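Local coordinates for ABC transporter, substrate binding protein (Mannopine) (PDB 5L9S) that probably binds mannopine in the periplasm and passes it to an ABC transporter, and is seen here in its open, unliganded form, at residues A[39-44]-A[62-67]; A[82-87]-A[252-257]; A[185-190]-A[202-207]; A[231-236]-A[296-301]; A[263-268]-A[281-286]. All coordinates share one frame; numbering follows the deposited sequence.

Contacts 1 and 5 are the more buried of the five, while contacts 2, 3 and 4 are partly buried. Contact 1 is the polar one, with a lysine amine and carboxylates at a helix start. The other four rest mainly on apolar side chains. Contacts 1, 3 and 4 all reach the same mixed sheet. Contacts 1 and 4 touch there, because strands 61-65 and 224-240 are neighbours and Glu-66 meets Gly-235. Contacts 2 and 5 use the successive helices 247-258 and 261-271, which meet where Trp-257 packs on Ala-267. Contacts 2 and 3 lie on opposite sides of the chain's centre, with their own centres about 42 Å apart.

Contact 1 (A[39-44]-A[62-67]); sequences GTDAEK and YLDGEI
Lys-44 and Asp-41 of helix 41-53 meet Leu-63 and Asp-64 of strand 61-65 within a beta-alpha-beta crossover. Lys-44 NZ gives a weak hydrogen bond to Leu-63 O at 3.3 Å. The lysine chain does not run straight. Bends at chi2, chi3 (65°) and chi4 bring its amine to the strand carbonyl and back to its own helix, where it forms a salt bridge with Asp-41. The distance from Lys-44 NZ to Asp-41 OD1 is also 3.3 Å. Asp-41 OD1 lies 3.9 Å from Asp-64 OD1, and the two carboxylate planes are only 22° apart. Repulsion between these like charges is probably eased by the lysine on Asp-41 and by Arg-45, which forms a salt bridge with Asp-64 OD1. Asp-64 OD1 also accepts from Gly-65 N at 2.9 Å, on the anti side and 25° out of the carboxylate plane.

The helix start is fixed by a capping box. Glu-43 N donates to Thr-40 OG1 at 3.2 Å, and Thr-40 N donates to Glu-43 OE2 at 3.1 Å, from above the carboxylate plane. Strand 4-9 lies between strands 33-38 and 61-65 and runs parallel to both, a strand order found in type II periplasmic binding proteins.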
# COMPACT_ATOMS: atom_id res chain seq x y z
N GLY A 39 8.76 11.79 -11.09
CA GLY A 39 8.51 10.89 -12.20
C GLY A 39 7.55 9.78 -11.83
O GLY A 39 7.30 9.57 -10.65
N THR A 40 7.01 9.06 -12.83
CA THR A 40 6.12 7.92 -12.57
C THR A 40 6.96 6.74 -12.04
O THR A 40 8.19 6.74 -12.20
CB THR A 40 5.29 7.52 -13.81
OG1 THR A 40 6.12 6.89 -14.79
CG2 THR A 40 4.52 8.70 -14.41
N ASP A 41 6.31 5.75 -11.41
CA ASP A 41 6.97 4.55 -10.87
C ASP A 41 7.73 3.82 -11.96
O ASP A 41 8.86 3.41 -11.71
CB ASP A 41 5.99 3.62 -10.15
CG ASP A 41 5.19 4.31 -9.06
OD1 ASP A 41 5.69 4.39 -7.91
OD2 ASP A 41 4.07 4.81 -9.36
N ALA A 42 7.16 3.70 -13.18
CA ALA A 42 7.82 3.05 -14.34
C ALA A 42 9.00 3.86 -14.86
O ALA A 42 10.02 3.26 -15.23
CB ALA A 42 6.82 2.80 -15.46
N GLU A 43 8.87 5.21 -14.90
CA GLU A 43 9.93 6.13 -15.32
C GLU A 43 11.12 6.02 -14.37
O GLU A 43 12.27 5.99 -14.84
CB GLU A 43 9.44 7.58 -15.26
CG GLU A 43 8.83 8.13 -16.53
CD GLU A 43 8.47 9.58 -16.32
OE1 GLU A 43 9.36 10.45 -16.54
OE2 GLU A 43 7.36 9.86 -15.82
N LYS A 44 10.84 6.01 -13.04
CA LYS A 44 11.82 5.91 -11.96
C LYS A 44 12.60 4.61 -12.04
O LYS A 44 13.83 4.64 -12.05
CB LYS A 44 11.14 6.04 -10.60
CG LYS A 44 11.14 7.46 -10.05
CD LYS A 44 9.84 7.82 -9.37
CE LYS A 44 9.54 7.03 -8.13
NZ LYS A 44 8.12 6.59 -8.12
N TYR A 62 14.90 6.28 -3.91
CA TYR A 62 13.64 6.36 -4.65
C TYR A 62 12.54 5.57 -3.96
O TYR A 62 12.83 4.63 -3.20
CB TYR A 62 13.78 6.01 -6.15
CG TYR A 62 13.91 4.53 -6.48
CD1 TYR A 62 15.14 3.88 -6.37
CD2 TYR A 62 12.82 3.80 -6.95
CE1 TYR A 62 15.27 2.53 -6.70
CE2 TYR A 62 12.94 2.45 -7.26
CZ TYR A 62 14.18 1.82 -7.16
OH TYR A 62 14.31 0.49 -7.46
N LEU A 63 11.28 5.98 -4.15
CA LEU A 63 10.16 5.25 -3.57
C LEU A 63 9.56 4.32 -4.62
O LEU A 63 9.50 4.66 -5.79
CB LEU A 63 9.06 6.20 -3.05
CG LEU A 63 9.46 7.26 -2.01
CD1 LEU A 63 8.31 8.21 -1.76
CD2 LEU A 63 9.89 6.62 -0.69
N ASP A 64 9.08 3.15 -4.19
CA ASP A 64 8.38 2.19 -5.04
C ASP A 64 7.52 1.28 -4.19
O ASP A 64 7.81 1.11 -3.01
CB ASP A 64 9.36 1.35 -5.90
CG ASP A 64 8.81 0.92 -7.26
OD1 ASP A 64 7.56 0.97 -7.45
OD2 ASP A 64 9.62 0.55 -8.14
N GLY A 65 6.50 0.67 -4.79
CA GLY A 65 5.61 -0.26 -4.11
C GLY A 65 6.37 -1.41 -3.49
O GLY A 65 7.39 -1.83 -4.03
N GLU A 66 5.88 -1.92 -2.35
CA GLU A 66 6.54 -2.98 -1.60
C GLU A 66 6.65 -4.32 -2.35
O GLU A 66 7.61 -5.06 -2.15
CB GLU A 66 5.93 -3.16 -0.20
CG GLU A 66 4.53 -3.75 -0.10
CD GLU A 66 4.13 -4.03 1.34
OE1 GLU A 66 4.78 -4.88 1.99
OE2 GLU A 66 3.20 -3.36 1.84
N ILE A 67 5.69 -4.60 -3.24
CA ILE A 67 5.71 -5.82 -4.05
C ILE A 67 6.78 -5.70 -5.13
O ILE A 67 7.44 -6.68 -5.43
CB ILE A 67 4.29 -6.20 -4.56
CG1 ILE A 67 3.43 -6.66 -3.38
CG2 ILE A 67 4.36 -7.31 -5.66
CD1 ILE A 67 2.05 -6.33 -3.52

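Contact 2 (A[82-87]-A[252-257]); sequences SDFCMQ and KLIEFW
Phe-84 reaches across to Ile-254 and Glu-255 of helix 247-258, and these three residues carry most of the contact. The phenyl ring leads with its far end. Phe-84 CZ and CE2 each lie 3.7 Å from Ile-254 CG2, which approaches obliquely. The trans setting about chi1 (161°) extends the ring from the short, weakly bonded helix 82-85 toward its partner. The backbone of Glu-255 is met differently. Glu-255 N sits near the plane of the ring, at the edge, 4.2 Å from Phe-84 CZ. The carboxylate of Glu-255 ends beside the amide of Gln-87, the two side chains running at about a right angle. The charge of Glu-255 has a nearer partner in Arg-259, through a salt bridge at OE2.

Around the contact, Phe-84 also meets the ring of Phe-88, and Ile-254 packs on Leu-61 and Leu-81. Next to Phe-84, Cys-85 forms a disulfide with Cys-99. Asp-83 OD1 accepts from Phe-84 N at 3.0 Å. The join between the segments therefore rests on apolar contact, while Arg-259, just past the helix, pairs with the carboxylate of Glu-255 and also makes a weak hydrogen bond to Gln-87 O.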
# COMPACT_ATOMS: atom_id res chain seq x y z
N SER A 82 19.38 -5.25 4.44
CA SER A 82 19.39 -6.27 5.50
C SER A 82 20.37 -5.99 6.67
O SER A 82 19.95 -6.07 7.82
CB SER A 82 19.66 -7.65 4.90
OG SER A 82 18.60 -8.03 4.03
N ASP A 83 21.62 -5.62 6.37
CA ASP A 83 22.60 -5.28 7.41
C ASP A 83 22.17 -4.03 8.21
O ASP A 83 22.11 -4.10 9.44
CB ASP A 83 24.05 -5.18 6.87
CG ASP A 83 24.36 -4.30 5.66
OD1 ASP A 83 23.41 -3.67 5.11
OD2 ASP A 83 25.54 -4.27 5.23
N PHE A 84 21.83 -2.92 7.51
CA PHE A 84 21.35 -1.65 8.07
C PHE A 84 20.08 -1.82 8.93
O PHE A 84 19.91 -1.15 9.95
CB PHE A 84 21.11 -0.64 6.93
CG PHE A 84 20.23 0.55 7.25
CD1 PHE A 84 20.77 1.72 7.77
CD2 PHE A 84 18.86 0.50 7.02
CE1 PHE A 84 19.95 2.81 8.07
CE2 PHE A 84 18.04 1.59 7.34
CZ PHE A 84 18.60 2.74 7.86
N CYS A 85 19.18 -2.70 8.46
CA CYS A 85 17.89 -3.05 9.03
C CYS A 85 17.92 -3.59 10.45
O CYS A 85 16.92 -3.45 11.17
CB CYS A 85 17.20 -4.05 8.09
SG CYS A 85 16.75 -3.35 6.48
N MET A 86 19.01 -4.27 10.82
CA MET A 86 19.25 -4.89 12.12
C MET A 86 19.13 -3.92 13.29
O MET A 86 18.57 -4.30 14.32
CB MET A 86 20.62 -5.60 12.13
CG MET A 86 20.57 -6.99 11.53
SD MET A 86 22.19 -7.64 11.04
CE MET A 86 21.67 -8.95 9.95
N GLN A 87 19.59 -2.67 13.09
CA GLN A 87 19.58 -1.59 14.08
C GLN A 87 18.16 -1.17 14.53
O GLN A 87 18.03 -0.46 15.53
CB GLN A 87 20.40 -0.37 13.60
CG GLN A 87 19.62 0.64 12.75
CD GLN A 87 20.42 1.86 12.36
OE1 GLN A 87 20.41 2.27 11.20
NE2 GLN A 87 21.10 2.50 13.31
N LYS A 252 20.94 8.17 6.63
CA LYS A 252 20.64 9.07 7.75
C LYS A 252 19.22 9.60 7.57
O LYS A 252 18.51 9.82 8.56
CB LYS A 252 21.63 10.27 7.76
CG LYS A 252 23.01 9.97 8.31
CD LYS A 252 23.72 11.29 8.58
CE LYS A 252 25.22 11.18 8.58
NZ LYS A 252 25.87 12.51 8.50
N LEU A 253 18.82 9.83 6.30
CA LEU A 253 17.50 10.30 5.91
C LEU A 253 16.47 9.20 6.17
O LEU A 253 15.37 9.50 6.64
CB LEU A 253 17.48 10.78 4.44
CG LEU A 253 16.15 11.33 3.91
CD1 LEU A 253 15.70 12.56 4.64
CD2 LEU A 253 16.24 11.62 2.46
N ILE A 254 16.85 7.92 5.91
CA ILE A 254 16.00 6.75 6.17
C ILE A 254 15.80 6.59 7.69
O ILE A 254 14.65 6.49 8.14
CB ILE A 254 16.58 5.47 5.52
CG1 ILE A 254 16.55 5.57 3.98
CG2 ILE A 254 15.80 4.23 6.01
CD1 ILE A 254 17.00 4.28 3.24
N GLU A 255 16.91 6.56 8.47
CA GLU A 255 16.92 6.44 9.93
C GLU A 255 16.06 7.53 10.56
O GLU A 255 15.30 7.23 11.49
CB GLU A 255 18.36 6.52 10.48
CG GLU A 255 18.51 6.09 11.94
CD GLU A 255 19.85 6.35 12.62
OE1 GLU A 255 20.90 6.36 11.93
OE2 GLU A 255 19.84 6.51 13.86
N PHE A 256 16.16 8.77 10.02
CA PHE A 256 15.38 9.94 10.46
C PHE A 256 13.89 9.65 10.42
O PHE A 256 13.20 9.99 11.36
CB PHE A 256 15.70 11.21 9.63
CG PHE A 256 15.05 12.47 10.16
CD1 PHE A 256 15.63 13.19 11.21
CD2 PHE A 256 13.86 12.94 9.62
CE1 PHE A 256 15.02 14.33 11.71
CE2 PHE A 256 13.25 14.10 10.13
CZ PHE A 256 13.84 14.79 11.16
N TRP A 257 13.42 9.04 9.32
CA TRP A 257 12.02 8.68 9.11
C TRP A 257 11.59 7.58 10.06
O TRP A 257 10.58 7.73 10.76
CB TRP A 257 11.80 8.26 7.65
CG TRP A 257 10.42 7.71 7.39
CD1 TRP A 257 10.06 6.39 7.33
CD2 TRP A 257 9.23 8.46 7.23
NE1 TRP A 257 8.70 6.28 7.17
CE2 TRP A 257 8.16 7.54 7.09
CE3 TRP A 257 8.94 9.84 7.21
CZ2 TRP A 257 6.84 7.95 6.88
CZ3 TRP A 257 7.63 10.24 6.98
CH2 TRP A 257 6.60 9.30 6.79

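Contact 3 (A[185-190]-A[202-207]); sequences VQVWWR and DEYRVG
Val-187 projects from strand 185-189 onto Glu-203 and Tyr-204. Val-187 CB already lies within 4.2 Å of Tyr-204 CD2. Further out, the CG2 methyl does most of the touching. Chi1 of 175° sets CG1 opposite the backbone N and leaves CG2 opposite the carbonyl carbon, beside the backbone N. Val-187 CG2 lies 3.8 Å from Glu-203 CB and 3.9 Å from Glu-203 O. Val-187 CG2 also comes within 4.1 Å of Glu-203 OE2. The glutamate chain crosses the valine at about a right angle. Val-187 CG2 is also 4.0 Å from Tyr-204 CD2 and meets the ring obliquely.

The two segments are joined through helix 192-200. Strands 185-189 and 206-210 both run parallel to strand 140-143 in the sheet, so this is a beta-alpha-beta crossover with one strand between. The helix closes at Asp-202 with a Schellman motif, and Ala-198 packs against Val-187, Glu-203 and Tyr-204. CG of Tyr-204 sits between the backbone N and the carbonyl carbon (chi1 72°), and the OH is hydrogen-bonded to Ser-195 O. Beside the valine, Gln-186 CB rests 4.0 Å from Glu-203 O.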
# COMPACT_ATOMS: atom_id res chain seq x y z
N VAL A 185 -21.30 -8.83 -9.88
CA VAL A 185 -20.28 -7.79 -10.07
C VAL A 185 -20.65 -6.92 -11.26
O VAL A 185 -20.44 -7.31 -12.41
CB VAL A 185 -18.83 -8.32 -10.13
CG1 VAL A 185 -17.83 -7.17 -10.06
CG2 VAL A 185 -18.56 -9.31 -9.01
N GLN A 186 -21.26 -5.75 -10.98
CA GLN A 186 -21.71 -4.80 -12.02
C GLN A 186 -20.62 -3.78 -12.35
O GLN A 186 -20.65 -3.18 -13.42
CB GLN A 186 -23.01 -4.08 -11.60
CG GLN A 186 -24.16 -4.96 -11.11
CD GLN A 186 -24.90 -5.77 -12.14
OE1 GLN A 186 -25.07 -6.98 -11.99
NE2 GLN A 186 -25.42 -5.10 -13.16
N VAL A 187 -19.66 -3.58 -11.42
CA VAL A 187 -18.58 -2.62 -11.56
C VAL A 187 -17.20 -3.30 -11.46
O VAL A 187 -16.88 -3.91 -10.44
CB VAL A 187 -18.74 -1.40 -10.56
CG1 VAL A 187 -17.54 -0.45 -10.62
CG2 VAL A 187 -20.04 -0.64 -10.79
N TRP A 188 -16.39 -3.16 -12.50
CA TRP A 188 -15.01 -3.63 -12.54
C TRP A 188 -14.18 -2.38 -12.74
O TRP A 188 -13.87 -2.01 -13.87
CB TRP A 188 -14.81 -4.61 -13.69
CG TRP A 188 -15.44 -5.95 -13.49
CD1 TRP A 188 -16.51 -6.46 -14.15
CD2 TRP A 188 -14.98 -7.00 -12.61
NE1 TRP A 188 -16.77 -7.74 -13.73
CE2 TRP A 188 -15.83 -8.11 -12.80
CE3 TRP A 188 -13.91 -7.12 -11.70
CZ2 TRP A 188 -15.68 -9.30 -12.09
CZ3 TRP A 188 -13.75 -8.32 -11.02
CH2 TRP A 188 -14.63 -9.38 -11.20
N TRP A 189 -13.93 -1.67 -11.64
CA TRP A 189 -13.21 -0.39 -11.68
C TRP A 189 -11.71 -0.51 -11.99
O TRP A 189 -10.98 -1.29 -11.38
CB TRP A 189 -13.45 0.44 -10.40
CG TRP A 189 -12.93 -0.14 -9.10
CD1 TRP A 189 -13.64 -0.89 -8.21
CD2 TRP A 189 -11.66 0.13 -8.49
NE1 TRP A 189 -12.89 -1.12 -7.09
CE2 TRP A 189 -11.66 -0.52 -7.24
CE3 TRP A 189 -10.50 0.81 -8.89
CZ2 TRP A 189 -10.55 -0.51 -6.38
CZ3 TRP A 189 -9.40 0.84 -8.04
CH2 TRP A 189 -9.43 0.17 -6.80
N ARG A 190 -11.24 0.31 -12.93
CA ARG A 190 -9.82 0.31 -13.29
C ARG A 190 -9.09 1.45 -12.57
O ARG A 190 -7.91 1.31 -12.22
CB ARG A 190 -9.65 0.35 -14.82
CG ARG A 190 -8.26 -0.06 -15.27
CD ARG A 190 -8.22 -0.78 -16.60
NE ARG A 190 -7.33 -1.94 -16.54
CZ ARG A 190 -6.00 -1.89 -16.50
NH1 ARG A 190 -5.37 -0.71 -16.50
NH2 ARG A 190 -5.28 -3.00 -16.44
N ASP A 202 -24.74 5.11 -7.44
CA ASP A 202 -25.33 3.94 -6.79
C ASP A 202 -25.32 2.71 -7.72
O ASP A 202 -26.31 1.99 -7.82
CB ASP A 202 -26.73 4.24 -6.21
CG ASP A 202 -27.15 3.31 -5.08
OD1 ASP A 202 -26.28 2.93 -4.25
OD2 ASP A 202 -28.36 2.97 -5.02
N GLU A 203 -24.18 2.50 -8.42
CA GLU A 203 -23.96 1.38 -9.35
C GLU A 203 -23.56 0.09 -8.59
O GLU A 203 -23.60 -1.01 -9.17
CB GLU A 203 -22.93 1.75 -10.43
CG GLU A 203 -23.43 2.77 -11.45
CD GLU A 203 -22.39 3.28 -12.45
OE1 GLU A 203 -22.34 4.51 -12.68
OE2 GLU A 203 -21.63 2.44 -12.99
N TYR A 204 -23.17 0.23 -7.32
CA TYR A 204 -22.82 -0.86 -6.41
C TYR A 204 -23.07 -0.44 -4.98
O TYR A 204 -23.01 0.77 -4.64
CB TYR A 204 -21.37 -1.39 -6.59
CG TYR A 204 -20.28 -0.46 -6.09
CD1 TYR A 204 -19.79 -0.58 -4.79
CD2 TYR A 204 -19.70 0.47 -6.93
CE1 TYR A 204 -18.76 0.25 -4.34
CE2 TYR A 204 -18.68 1.30 -6.49
CZ TYR A 204 -18.19 1.17 -5.21
OH TYR A 204 -17.16 1.99 -4.81
N ARG A 205 -23.33 -1.47 -4.14
CA ARG A 205 -23.62 -1.34 -2.72
C ARG A 205 -22.57 -2.05 -1.82
O ARG A 205 -22.49 -1.74 -0.63
CB ARG A 205 -25.05 -1.83 -2.42
CG ARG A 205 -26.14 -0.97 -3.05
CD ARG A 205 -27.51 -1.26 -2.47
NE ARG A 205 -27.73 -0.56 -1.20
CZ ARG A 205 -28.58 0.45 -1.03
NH1 ARG A 205 -29.31 0.89 -2.05
NH2 ARG A 205 -28.71 1.02 0.16
N VAL A 206 -21.80 -3.00 -2.38
CA VAL A 206 -20.74 -3.73 -1.67
C VAL A 206 -19.54 -3.87 -2.60
O VAL A 206 -19.69 -4.39 -3.70
CB VAL A 206 -21.21 -5.12 -1.18
CG1 VAL A 206 -20.10 -5.80 -0.38
CG2 VAL A 206 -22.48 -5.02 -0.35
N GLY A 207 -18.36 -3.41 -2.17
CA GLY A 207 -17.19 -3.48 -3.02
C GLY A 207 -15.84 -3.46 -2.36
O GLY A 207 -15.73 -3.14 -1.18

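Contact 4 (A[231-236]-A[296-301]); sequences AFLVGD and ADVENR
Leu-233 and Val-298 make the first shell of this contact, methyl to methyl. Leu-233 CD2 lies 3.8 Å from Val-298 CG1, and the two side chains run at about a right angle to each other. Leu-233 has its CG trans to the backbone N (chi1 -163°), which sends the isobutyl group out from strand 224-240 toward helix 295-300. The second approach is between backbones. Ala-231 N comes within 4.2 Å of Arg-301 O, too far for a bond.

The next shell lies within the helix and at its ends. Arg-301 N donates to Asp-297 O at 2.8 Å, and Asn-300 N to Ala-296 O at 2.9 Å. Arg-301 also reaches back with its side chain to Asp-297. Arg-301 NE and NH2 both point at Asp-297 OD1, two weak bonds within a salt bridge; Arg-301 NH2 is 3.3 Å from Asp-297 OD1. At the start of the helix, Asp-297 OD2 accepts from Ser-294 N.

Further out, the chain just after the helix pairs with the strand. Ile-303 forms backbone hydrogen bonds with Ala-231 and Leu-233, and Ile-302 packs on both side chains. Strand 224-240 also pairs with strands 61-65 and 103-116. Its length is consistent with one of the connecting strands between the two lobes of a periplasmic binding protein. The direct link from strand to helix is thus apolar and small, while the polar bonds of the two segments' side chains lie within the helix and at its two ends, not across the contact.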
# COMPACT_ATOMS: atom_id res chain seq x y z
N ALA A 231 -8.64 -6.59 5.47
CA ALA A 231 -8.19 -5.47 4.63
C ALA A 231 -6.75 -5.71 4.17
O ALA A 231 -5.96 -6.28 4.91
CB ALA A 231 -8.26 -4.16 5.42
N PHE A 232 -6.43 -5.32 2.94
CA PHE A 232 -5.09 -5.50 2.41
C PHE A 232 -4.25 -4.23 2.62
O PHE A 232 -4.56 -3.18 2.05
CB PHE A 232 -5.15 -5.95 0.94
CG PHE A 232 -6.00 -7.19 0.73
CD1 PHE A 232 -5.46 -8.46 0.91
CD2 PHE A 232 -7.33 -7.09 0.35
CE1 PHE A 232 -6.25 -9.61 0.76
CE2 PHE A 232 -8.12 -8.24 0.18
CZ PHE A 232 -7.57 -9.49 0.40
N LEU A 233 -3.22 -4.33 3.47
CA LEU A 233 -2.31 -3.21 3.77
C LEU A 233 -1.06 -3.32 2.95
O LEU A 233 -0.22 -4.16 3.22
CB LEU A 233 -1.99 -3.14 5.27
CG LEU A 233 -1.40 -1.82 5.76
CD1 LEU A 233 -2.43 -0.70 5.74
CD2 LEU A 233 -0.82 -1.97 7.13
N VAL A 234 -0.98 -2.51 1.90
CA VAL A 234 0.12 -2.51 0.93
C VAL A 234 0.71 -1.12 0.87
O VAL A 234 -0.02 -0.14 0.69
CB VAL A 234 -0.36 -2.99 -0.49
CG1 VAL A 234 0.81 -3.11 -1.47
CG2 VAL A 234 -1.10 -4.33 -0.41
N GLY A 235 2.01 -1.03 0.97
CA GLY A 235 2.64 0.28 0.88
C GLY A 235 3.85 0.41 -0.01
O GLY A 235 4.11 -0.41 -0.90
N ASP A 236 4.57 1.52 0.21
CA ASP A 236 5.77 1.93 -0.50
C ASP A 236 6.98 1.75 0.36
O ASP A 236 6.92 1.96 1.58
CB ASP A 236 5.66 3.42 -0.93
CG ASP A 236 4.70 3.72 -2.09
OD1 ASP A 236 3.98 2.79 -2.53
OD2 ASP A 236 4.68 4.88 -2.54
N ALA A 296 -3.86 -2.54 16.56
CA ALA A 296 -4.43 -3.88 16.81
C ALA A 296 -5.15 -4.46 15.55
O ALA A 296 -5.15 -5.67 15.35
CB ALA A 296 -5.38 -3.85 17.99
N ASP A 297 -5.75 -3.59 14.68
CA ASP A 297 -6.37 -4.05 13.43
C ASP A 297 -5.27 -4.57 12.54
O ASP A 297 -5.39 -5.68 12.03
CB ASP A 297 -7.17 -2.94 12.70
CG ASP A 297 -8.41 -2.41 13.41
OD1 ASP A 297 -9.26 -3.23 13.84
OD2 ASP A 297 -8.57 -1.17 13.46
N VAL A 298 -4.15 -3.80 12.42
CA VAL A 298 -2.98 -4.16 11.61
C VAL A 298 -2.37 -5.53 12.06
O VAL A 298 -2.15 -6.39 11.22
CB VAL A 298 -1.91 -3.03 11.52
CG1 VAL A 298 -0.75 -3.42 10.60
CG2 VAL A 298 -2.52 -1.70 11.06
N GLU A 299 -2.22 -5.78 13.37
CA GLU A 299 -1.64 -7.06 13.80
C GLU A 299 -2.62 -8.23 13.87
O GLU A 299 -2.18 -9.37 13.72
CB GLU A 299 -0.84 -6.94 15.13
CG GLU A 299 -1.55 -6.33 16.33
CD GLU A 299 -0.70 -5.54 17.32
OE1 GLU A 299 -1.21 -5.20 18.41
OE2 GLU A 299 0.47 -5.22 16.98
N ASN A 300 -3.92 -7.98 14.08
CA ASN A 300 -4.89 -9.07 14.25
C ASN A 300 -5.90 -9.34 13.13
O ASN A 300 -6.51 -10.40 13.15
CB ASN A 300 -5.68 -8.88 15.55
CG ASN A 300 -4.86 -8.58 16.79
OD1 ASN A 300 -3.63 -8.75 16.83
ND2 ASN A 300 -5.54 -8.14 17.83
N ARG A 301 -6.14 -8.39 12.20
CA ARG A 301 -7.18 -8.61 11.18
C ARG A 301 -6.74 -8.31 9.74
O ARG A 301 -7.36 -8.83 8.80
CB ARG A 301 -8.44 -7.79 11.49
CG ARG A 301 -8.99 -7.96 12.87
CD ARG A 301 -10.46 -7.66 12.91
NE ARG A 301 -10.70 -6.23 12.79
CZ ARG A 301 -11.88 -5.70 12.47
NH1 ARG A 301 -12.93 -6.48 12.25
NH2 ARG A 301 -12.02 -4.38 12.39

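Contact 5 (A[263-268]-A[281-286]); sequences AQAKAC and ISQMSS
Met-284 lies against one face of helix 261-271, along the side chains of Ala-265 and Cys-268. Its CG does the first touching. Met-284 CG is 3.7 Å from both Ala-265 CB and Ala-265 O. The sulfur then passes further along the same helix. Met-284 SD lies 3.9 Å from Cys-268 CB and 4.0 Å from Ala-265 O. The methionine chain is extended about chi2 and bent at chi3 (-52°), which turns its methyl away from the straight path of the chain. Ala-265 has no more than a methyl here, and the backbones come close, with the CA atoms of Ala-265 and Met-284 5.4 Å apart. Gln-283 adds a lesser touch from its exposed side, with Gln-283 NE2 4.1 Å from Ala-265 CB.

Cys-268 is fixed by a disulfide to Cys-273. Its SG sits beside the backbone N, trans to the carbonyl carbon (chi1 -72°), while its CB faces the methionine sulfur. Elsewhere on helix 261-271, Ala-267 rests against Ala-21 and Trp-257 of neighbouring helices. Just past Met-284, Ser-285 caps the next helix through a bond from Ala-288 N to its OG. Met-284, just past helix 278-283, packs on helix 261-271: a helix-loop-helix in which the Cys-268 to Cys-273 disulfide ties the first helix to the connecting loop.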
# COMPACT_ATOMS: atom_id res chain seq x y z
N ALA A 263 7.15 12.83 12.53
CA ALA A 263 7.36 13.00 11.10
C ALA A 263 6.38 12.09 10.34
O ALA A 263 5.62 12.58 9.50
CB ALA A 263 8.81 12.65 10.74
N GLN A 264 6.35 10.79 10.70
CA GLN A 264 5.46 9.78 10.12
C GLN A 264 3.99 10.14 10.28
O GLN A 264 3.25 10.02 9.31
CB GLN A 264 5.72 8.40 10.72
CG GLN A 264 7.13 7.87 10.55
CD GLN A 264 7.24 6.51 11.16
OE1 GLN A 264 8.26 6.11 11.75
NE2 GLN A 264 6.14 5.81 11.14
N ALA A 265 3.56 10.56 11.49
CA ALA A 265 2.18 10.93 11.82
C ALA A 265 1.74 12.18 11.04
O ALA A 265 0.61 12.22 10.55
CB ALA A 265 2.04 11.17 13.30
N LYS A 266 2.62 13.19 10.91
CA LYS A 266 2.32 14.41 10.18
C LYS A 266 2.11 14.07 8.69
O LYS A 266 1.08 14.47 8.12
CB LYS A 266 3.44 15.45 10.38
CG LYS A 266 3.16 16.80 9.74
CD LYS A 266 4.35 17.73 9.84
CE LYS A 266 4.30 18.88 8.85
NZ LYS A 266 3.07 19.71 8.99
N ALA A 267 3.06 13.32 8.08
CA ALA A 267 2.96 12.90 6.69
C ALA A 267 1.73 12.00 6.44
O ALA A 267 1.03 12.18 5.43
CB ALA A 267 4.24 12.20 6.25
N CYS A 268 1.41 11.10 7.37
CA CYS A 268 0.25 10.22 7.19
C CYS A 268 -1.10 10.87 7.55
O CYS A 268 -2.13 10.37 7.08
CB CYS A 268 0.45 8.87 7.88
SG CYS A 268 1.67 7.82 7.02
N ILE A 281 0.85 5.91 14.59
CA ILE A 281 -0.57 5.57 14.39
C ILE A 281 -1.43 6.20 15.50
O ILE A 281 -2.43 6.86 15.21
CB ILE A 281 -0.84 4.02 14.26
CG1 ILE A 281 -0.32 3.44 12.95
CG2 ILE A 281 -2.34 3.69 14.42
CD1 ILE A 281 0.03 1.95 13.00
N SER A 282 -1.03 6.01 16.76
CA SER A 282 -1.77 6.51 17.92
C SER A 282 -1.63 8.03 18.12
O SER A 282 -2.51 8.66 18.70
CB SER A 282 -1.33 5.77 19.17
OG SER A 282 0.04 6.02 19.43
N GLN A 283 -0.51 8.61 17.65
CA GLN A 283 -0.15 10.02 17.75
C GLN A 283 -0.92 10.91 16.77
O GLN A 283 -0.83 12.14 16.88
CB GLN A 283 1.34 10.17 17.44
CG GLN A 283 2.12 10.96 18.44
CD GLN A 283 3.57 10.94 18.06
OE1 GLN A 283 4.42 10.34 18.73
NE2 GLN A 283 3.89 11.58 16.94
N MET A 284 -1.59 10.32 15.77
CA MET A 284 -2.33 11.09 14.77
C MET A 284 -3.57 11.74 15.35
O MET A 284 -4.09 11.25 16.36
CB MET A 284 -2.67 10.24 13.52
CG MET A 284 -1.45 10.00 12.64
SD MET A 284 -1.62 8.96 11.16
CE MET A 284 -2.35 7.52 11.82
N SER A 285 -4.04 12.86 14.74
CA SER A 285 -5.24 13.59 15.17
C SER A 285 -6.43 12.65 15.25
O SER A 285 -6.49 11.68 14.50
CB SER A 285 -5.54 14.74 14.22
OG SER A 285 -6.08 14.28 12.99
N SER A 286 -7.37 12.93 16.16
CA SER A 286 -8.57 12.10 16.35
C SER A 286 -9.33 11.86 15.03
O SER A 286 -9.71 10.73 14.74
CB SER A 286 -9.48 12.69 17.41
OG SER A 286 -8.82 12.74 18.67